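Local coordinates for protein SPOU RRNA methylase (Sulfolobus acidocaldarius, PDB 4CNG) that methylates the 2'-hydroxyl of cytidine 32 in tRNA, using S-adenosyl-L-methionine as methyl donor and working as a homodimer, at residues M21-N35 with I121-S134. The protein carries 1 engineered substitution. Numbering follows the deposited sequence.
Sequences MTIRLVIVEPEGAYN and IKDKKVAFIFGRES. With SAH (S-adenosyl-L-homocysteine), chain C.
T22 to V28 and K125 to F130 pair as neighbouring parallel strands, their axes 4.7 Å apart and 22° from parallel. Seven backbone hydrogen bonds join the segments, from T22 N to K124 O through V28 N to F130 O. Packing is tight on the face carrying I23, L25, I27, F128 and F130: L25 CD1 lies 3.5 Å from F130 CE1, the two side chains crossing at about a right angle, and helix 162-175 covers both phenylalanines. Beyond the strands, the E133 carboxylate takes over from the backbone pairing. Its chain bends at CG (chi2 98°), bringing OE1 2.9 Å from E31 N, while OE2 accepts from G32 N and, 2.8 Å away, from N35 ND2. The hydrogen bond from N35 ND2 is nearly straight (174°); with E31 N and G32 N as the other donors, E133 ties the loop to the first turn of helix 33-45. The more open side holds R132 and E29: R132 NE approaches E29 OE1 at 2.8 Å within the guanidinium plane, V28 CG1 sits over one guanidinium face, and water 2 links E29 OE2 to R132 NH2. At the strand end, G131 N donates to O2' of S-adenosylhomocysteine (3.1 Å), and water 1 joins V28 O to G131 O. F130 to S134 line the S-adenosylhomocysteine pocket, and E133 ties the loop after strand 22-28 to that segment; the two strands lie inside the parallel sheet of a TrmH-family SPOUT methyltransferase.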
loop_
_atom_site.group_PDB
_atom_site.type_symbol
_atom_site.label_atom_id
_atom_site.label_comp_id
_atom_site.label_asym_id
_atom_site.label_seq_id
_atom_site.Cartn_x
_atom_site.Cartn_y
_atom_site.Cartn_z
ATOM N N MET A 21 -20.480 7.853 -5.829
ATOM C CA MET A 21 -19.468 7.167 -6.685
ATOM C C MET A 21 -19.598 5.640 -6.595
ATOM O O MET A 21 -19.886 5.091 -5.539
ATOM C CB MET A 21 -18.047 7.585 -6.281
ATOM C CG MET A 21 -17.579 7.007 -4.947
ATOM S SD MET A 21 -15.876 7.451 -4.525
ATOM C CE MET A 21 -16.126 8.702 -3.265
ATOM N N THR A 22 -19.307 4.963 -7.701
ATOM C CA THR A 22 -19.140 3.525 -7.711
ATOM C C THR A 22 -17.776 3.240 -8.294
ATOM O O THR A 22 -17.388 3.847 -9.279
ATOM C CB THR A 22 -20.197 2.850 -8.596
ATOM O OG1 THR A 22 -21.505 3.115 -8.074
ATOM C CG2 THR A 22 -19.967 1.349 -8.666
ATOM N N ILE A 23 -17.033 2.364 -7.644
ATOM C CA ILE A 23 -15.662 2.109 -8.026
ATOM C C ILE A 23 -15.474 0.691 -8.503
ATOM O O ILE A 23 -15.808 -0.253 -7.810
ATOM C CB ILE A 23 -14.682 2.360 -6.849
ATOM C CG1 ILE A 23 -14.882 3.754 -6.239
ATOM C CG2 ILE A 23 -13.251 2.110 -7.315
ATOM C CD1 ILE A 23 -14.540 4.886 -7.171
ATOM N N ARG A 24 -14.918 0.571 -9.700
ATOM C CA ARG A 24 -14.472 -0.703 -10.240
ATOM C C ARG A 24 -12.945 -0.728 -10.260
ATOM O O ARG A 24 -12.310 0.118 -10.861
ATOM C CB ARG A 24 -14.999 -0.909 -11.664
ATOM C CG ARG A 24 -14.549 -2.231 -12.248
ATOM C CD ARG A 24 -14.959 -2.394 -13.704
ATOM N NE ARG A 24 -16.398 -2.420 -13.825
ATOM C CZ ARG A 24 -17.052 -2.391 -14.980
ATOM N NH1 ARG A 24 -16.399 -2.355 -16.136
ATOM N NH2 ARG A 24 -18.360 -2.295 -14.943
ATOM N N LEU A 25 -12.366 -1.703 -9.580
ATOM C CA LEU A 25 -10.955 -1.942 -9.601
ATOM C C LEU A 25 -10.650 -2.943 -10.714
ATOM O O LEU A 25 -11.262 -4.001 -10.737
ATOM C CB LEU A 25 -10.497 -2.498 -8.249
ATOM C CG LEU A 25 -9.035 -2.783 -8.096
ATOM C CD1 LEU A 25 -8.210 -1.533 -8.236
ATOM C CD2 LEU A 25 -8.800 -3.456 -6.765
ATOM N N VAL A 26 -9.736 -2.583 -11.598
ATOM C CA VAL A 26 -9.309 -3.431 -12.713
ATOM C C VAL A 26 -7.818 -3.688 -12.595
ATOM O O VAL A 26 -7.030 -2.765 -12.614
ATOM C CB VAL A 26 -9.631 -2.768 -14.094
ATOM C CG1 VAL A 26 -9.116 -3.645 -15.223
ATOM C CG2 VAL A 26 -11.100 -2.451 -14.219
ATOM N N ILE A 27 -7.460 -4.969 -12.495
ATOM C CA ILE A 27 -6.079 -5.377 -12.406
ATOM C C ILE A 27 -5.733 -6.140 -13.687
ATOM O O ILE A 27 -6.341 -7.153 -13.979
ATOM C CB ILE A 27 -5.806 -6.249 -11.164
ATOM C CG1 ILE A 27 -6.398 -5.657 -9.891
ATOM C CG2 ILE A 27 -4.337 -6.521 -11.003
ATOM C CD1 ILE A 27 -5.837 -4.301 -9.532
ATOM N N VAL A 28 -4.753 -5.650 -14.414
ATOM C CA VAL A 28 -4.419 -6.198 -15.737
ATOM C C VAL A 28 -3.283 -7.212 -15.632
ATOM O O VAL A 28 -2.151 -6.889 -15.286
ATOM C CB VAL A 28 -4.059 -5.093 -16.713
ATOM C CG1 VAL A 28 -3.736 -5.656 -18.106
ATOM C CG2 VAL A 28 -5.173 -4.081 -16.812
ATOM N N GLU A 29 -3.605 -8.473 -15.947
ATOM C CA GLU A 29 -2.644 -9.568 -16.029
ATOM C C GLU A 29 -1.713 -9.680 -14.826
ATOM O O GLU A 29 -0.496 -9.767 -14.983
ATOM C CB GLU A 29 -1.889 -9.513 -17.360
ATOM C CG GLU A 29 -2.822 -9.737 -18.551
ATOM C CD GLU A 29 -2.132 -9.856 -19.908
ATOM O OE1 GLU A 29 -0.999 -9.376 -20.060
ATOM O OE2 GLU A 29 -2.753 -10.416 -20.838
ATOM N N PRO A 30 -2.282 -9.733 -13.630
ATOM C CA PRO A 30 -1.385 -9.868 -12.460
ATOM C C PRO A 30 -0.622 -11.153 -12.517
ATOM O O PRO A 30 -1.160 -12.223 -12.829
ATOM C CB PRO A 30 -2.326 -9.812 -11.282
ATOM C CG PRO A 30 -3.624 -10.313 -11.863
ATOM C CD PRO A 30 -3.686 -9.751 -13.273
ATOM N N GLU A 31 0.624 -11.062 -12.074
ATOM C CA GLU A 31 1.578 -12.147 -12.151
ATOM C C GLU A 31 1.789 -12.832 -10.778
ATOM O O GLU A 31 2.033 -14.031 -10.719
ATOM C CB GLU A 31 2.907 -11.580 -12.688
ATOM C CG GLU A 31 2.774 -11.002 -14.099
ATOM C CD GLU A 31 3.818 -9.980 -14.561
ATOM O OE1 GLU A 31 4.663 -9.536 -13.775
ATOM O OE2 GLU A 31 3.811 -9.647 -15.771
ATOM N N GLY A 32 1.824 -12.036 -9.712
ATOM C CA GLY A 32 2.124 -12.564 -8.385
ATOM C C GLY A 32 0.888 -12.982 -7.618
ATOM O O GLY A 32 -0.020 -12.187 -7.422
ATOM N N ALA A 33 0.870 -14.204 -7.093
ATOM C CA ALA A 33 -0.251 -14.653 -6.260
ATOM C C ALA A 33 -0.378 -13.851 -4.982
ATOM O O ALA A 33 -1.469 -13.585 -4.523
ATOM C CB ALA A 33 -0.136 -16.129 -5.951
ATOM N N TYR A 34 0.740 -13.423 -4.430
ATOM C CA TYR A 34 0.684 -12.599 -3.242
ATOM C C TYR A 34 0.023 -11.261 -3.587
ATOM O O TYR A 34 -0.866 -10.804 -2.866
ATOM C CB TYR A 34 2.085 -12.398 -2.673
ATOM C CG TYR A 34 3.138 -12.217 -3.734
ATOM C CD1 TYR A 34 3.407 -10.973 -4.259
ATOM C CD2 TYR A 34 3.768 -13.317 -4.307
ATOM C CE1 TYR A 34 4.251 -10.819 -5.331
ATOM C CE2 TYR A 34 4.685 -13.162 -5.324
ATOM C CZ TYR A 34 4.910 -11.906 -5.839
ATOM O OH TYR A 34 5.831 -11.725 -6.837
ATOM N N ASN A 35 0.384 -10.654 -4.722
ATOM C CA ASN A 35 -0.244 -9.392 -5.073
ATOM C C ASN A 35 -1.725 -9.571 -5.275
ATOM O O ASN A 35 -2.504 -8.748 -4.820
ATOM C CB ASN A 35 0.374 -8.789 -6.299
ATOM C CG ASN A 35 1.660 -8.114 -6.024
ATOM O OD1 ASN A 35 1.832 -7.542 -4.958
ATOM N ND2 ASN A 35 2.546 -8.096 -6.978
ATOM N N ILE A 121 -14.176 12.131 -9.900
ATOM C CA ILE A 121 -14.987 10.925 -9.763
ATOM C C ILE A 121 -16.364 11.130 -9.143
ATOM O O ILE A 121 -17.152 10.193 -9.079
ATOM C CB ILE A 121 -14.246 9.854 -8.945
ATOM C CG1 ILE A 121 -14.202 10.233 -7.473
ATOM C CG2 ILE A 121 -12.837 9.593 -9.497
ATOM C CD1 ILE A 121 -13.525 9.171 -6.630
ATOM N N LYS A 122 -16.656 12.351 -8.707
ATOM C CA LYS A 122 -17.957 12.679 -8.131
ATOM C C LYS A 122 -19.102 12.248 -9.035
ATOM O O LYS A 122 -19.159 12.639 -10.238
ATOM C CB LYS A 122 -18.047 14.185 -7.890
ATOM C CG LYS A 122 -19.239 14.589 -7.041
ATOM C CD LYS A 122 -18.910 15.768 -6.137
ATOM C CE LYS A 122 -17.867 15.395 -5.090
ATOM N NZ LYS A 122 -17.149 16.584 -4.555
ATOM N N ASP A 123 -20.087 11.573 -8.392
ATOM C CA ASP A 123 -21.305 11.127 -9.070
ATOM C C ASP A 123 -21.044 10.286 -10.305
ATOM O O ASP A 123 -21.855 10.278 -11.235
ATOM C CB ASP A 123 -22.176 12.332 -9.450
ATOM C CG ASP A 123 -23.643 11.959 -9.643
ATOM O OD1 ASP A 123 -24.024 10.818 -9.296
ATOM O OD2 ASP A 123 -24.420 12.818 -10.125
ATOM N N LYS A 124 -19.973 9.487 -10.282
ATOM C CA LYS A 124 -19.651 8.668 -11.441
ATOM C C LYS A 124 -19.292 7.253 -11.064
ATOM O O LYS A 124 -18.854 6.983 -9.949
ATOM C CB LYS A 124 -18.478 9.263 -12.215
ATOM C CG LYS A 124 -18.790 10.580 -12.892
ATOM C CD LYS A 124 -17.565 11.093 -13.635
ATOM C CE LYS A 124 -17.631 12.598 -13.841
ATOM N NZ LYS A 124 -17.396 13.377 -12.590
ATOM N N LYS A 125 -19.456 6.368 -12.034
ATOM C CA LYS A 125 -18.868 5.037 -12.005
ATOM C C LYS A 125 -17.488 5.077 -12.666
ATOM O O LYS A 125 -17.363 5.424 -13.846
ATOM C CB LYS A 125 -19.767 4.048 -12.735
ATOM C CG LYS A 125 -19.271 2.621 -12.632
ATOM C CD LYS A 125 -20.252 1.617 -13.211
ATOM C CE LYS A 125 -20.763 0.695 -12.122
ATOM N NZ LYS A 125 -20.966 -0.684 -12.622
ATOM N N VAL A 126 -16.460 4.740 -11.901
ATOM C CA VAL A 126 -15.105 4.915 -12.349
ATOM C C VAL A 126 -14.324 3.617 -12.229
ATOM O O VAL A 126 -14.349 2.967 -11.167
ATOM C CB VAL A 126 -14.410 6.008 -11.524
ATOM C CG1 VAL A 126 -13.021 6.258 -12.052
ATOM C CG2 VAL A 126 -15.232 7.285 -11.557
ATOM N N ALA A 127 -13.584 3.280 -13.289
ATOM C CA ALA A 127 -12.626 2.182 -13.249
ATOM C C ALA A 127 -11.247 2.731 -12.951
ATOM O O ALA A 127 -10.775 3.635 -13.625
ATOM C CB ALA A 127 -12.621 1.447 -14.578
ATOM N N PHE A 128 -10.605 2.142 -11.943
ATOM C CA PHE A 128 -9.202 2.395 -11.609
ATOM C C PHE A 128 -8.405 1.201 -12.084
ATOM O O PHE A 128 -8.649 0.090 -11.620
ATOM C CB PHE A 128 -8.998 2.629 -10.107
ATOM C CG PHE A 128 -9.405 3.993 -9.636
ATOM C CD1 PHE A 128 -10.730 4.323 -9.404
ATOM C CD2 PHE A 128 -8.482 5.018 -9.594
ATOM C CE1 PHE A 128 -11.086 5.616 -9.016
ATOM C CE2 PHE A 128 -8.817 6.284 -9.160
ATOM C CZ PHE A 128 -10.123 6.572 -8.913
ATOM N N ILE A 129 -7.443 1.444 -12.973
ATOM C CA ILE A 129 -6.805 0.398 -13.751
ATOM C C ILE A 129 -5.323 0.369 -13.377
ATOM O O ILE A 129 -4.633 1.394 -13.449
ATOM C CB ILE A 129 -6.951 0.645 -15.277
ATOM C CG1 ILE A 129 -8.397 0.802 -15.655
ATOM C CG2 ILE A 129 -6.237 -0.397 -16.070
ATOM C CD1 ILE A 129 -8.635 1.689 -16.857
ATOM N N PHE A 130 -4.837 -0.830 -12.981
ATOM C CA PHE A 130 -3.461 -1.060 -12.572
ATOM C C PHE A 130 -2.855 -2.113 -13.464
ATOM O O PHE A 130 -3.527 -3.052 -13.896
ATOM C CB PHE A 130 -3.432 -1.524 -11.090
ATOM C CG PHE A 130 -3.921 -0.490 -10.111
ATOM C CD1 PHE A 130 -5.248 -0.287 -9.896
ATOM C CD2 PHE A 130 -3.016 0.281 -9.413
ATOM C CE1 PHE A 130 -5.689 0.703 -9.035
ATOM C CE2 PHE A 130 -3.452 1.243 -8.507
ATOM C CZ PHE A 130 -4.785 1.457 -8.326
ATOM N N GLY A 131 -1.581 -1.936 -13.731
ATOM C CA GLY A 131 -0.850 -2.790 -14.642
ATOM C C GLY A 131 -0.009 -3.877 -14.014
ATOM O O GLY A 131 -0.088 -4.207 -12.833
ATOM N N ARG A 132 0.742 -4.515 -14.907
ATOM C CA ARG A 132 1.520 -5.718 -14.619
ATOM C C ARG A 132 2.751 -5.392 -13.801
ATOM O O ARG A 132 3.393 -4.373 -14.030
ATOM C CB ARG A 132 1.941 -6.303 -15.982
ATOM C CG ARG A 132 0.786 -6.642 -16.919
ATOM C CD ARG A 132 1.254 -6.719 -18.359
ATOM N NE ARG A 132 0.152 -6.921 -19.296
ATOM C CZ ARG A 132 -0.569 -5.960 -19.845
ATOM N NH1 ARG A 132 -0.405 -4.697 -19.520
ATOM N NH2 ARG A 132 -1.511 -6.265 -20.709
ATOM N N GLU A 133 3.118 -6.286 -12.894
ATOM C CA GLU A 133 4.303 -6.058 -12.114
ATOM C C GLU A 133 5.511 -5.886 -13.030
ATOM O O GLU A 133 6.353 -5.039 -12.792
ATOM C CB GLU A 133 4.534 -7.199 -11.125
ATOM C CG GLU A 133 3.426 -7.401 -10.106
ATOM C CD GLU A 133 2.407 -8.504 -10.430
ATOM O OE1 GLU A 133 1.931 -8.544 -11.635
ATOM O OE2 GLU A 133 2.028 -9.269 -9.456
ATOM N N SER A 134 5.603 -6.699 -14.080
ATOM C CA SER A 134 6.760 -6.696 -14.954
ATOM C C SER A 134 6.864 -5.425 -15.796
ATOM O O SER A 134 7.906 -4.769 -15.838
ATOM C CB SER A 134 6.727 -7.927 -15.864
ATOM O OG SER A 134 5.527 -7.978 -16.631
HETATM N N SAH C . 8.413 -1.641 -14.764
HETATM C CA SAH C . 6.941 -1.438 -14.740
HETATM C CB SAH C . 6.524 -1.265 -13.288
HETATM C CG SAH C . 5.035 -1.566 -13.039
HETATM S SD SAH C . 4.604 -1.381 -11.314
HETATM C C SAH C . 6.616 -0.249 -15.597
HETATM O O SAH C . 7.513 0.463 -16.052
HETATM O OXT SAH C . 5.487 -0.040 -15.992
HETATM C "C5'" SAH C . 3.017 -2.215 -11.365
HETATM C "C4'" SAH C . 1.789 -1.313 -11.345
HETATM O "O4'" SAH C . 1.741 -0.616 -10.090
HETATM C "C3'" SAH C . 1.756 -0.229 -12.363
HETATM O "O3'" SAH C . 1.336 -0.761 -13.629
HETATM C "C2'" SAH C . 0.794 0.764 -11.772
HETATM O "O2'" SAH C . -0.542 0.307 -11.937
HETATM C "C1'" SAH C . 1.166 0.685 -10.285
HETATM N N9 SAH C . 2.184 1.691 -9.856
HETATM C C8 SAH C . 3.383 1.437 -9.260
HETATM N N7 SAH C . 3.929 2.602 -8.816
HETATM C C5 SAH C . 3.038 3.580 -9.110
HETATM C C6 SAH C . 2.964 4.962 -8.847
HETATM N N6 SAH C . 3.955 5.627 -8.218
HETATM N N1 SAH C . 1.909 5.623 -9.256
HETATM C C2 SAH C . 0.910 4.968 -9.868
HETATM N N3 SAH C . 0.855 3.671 -10.135
HETATM C C4 SAH C . 1.902 2.986 -9.730
HETATM O O HOH W 1 -1.322 -6.751 -12.636
HETATM O O HOH W 2 -2.230 -8.493 -22.768
#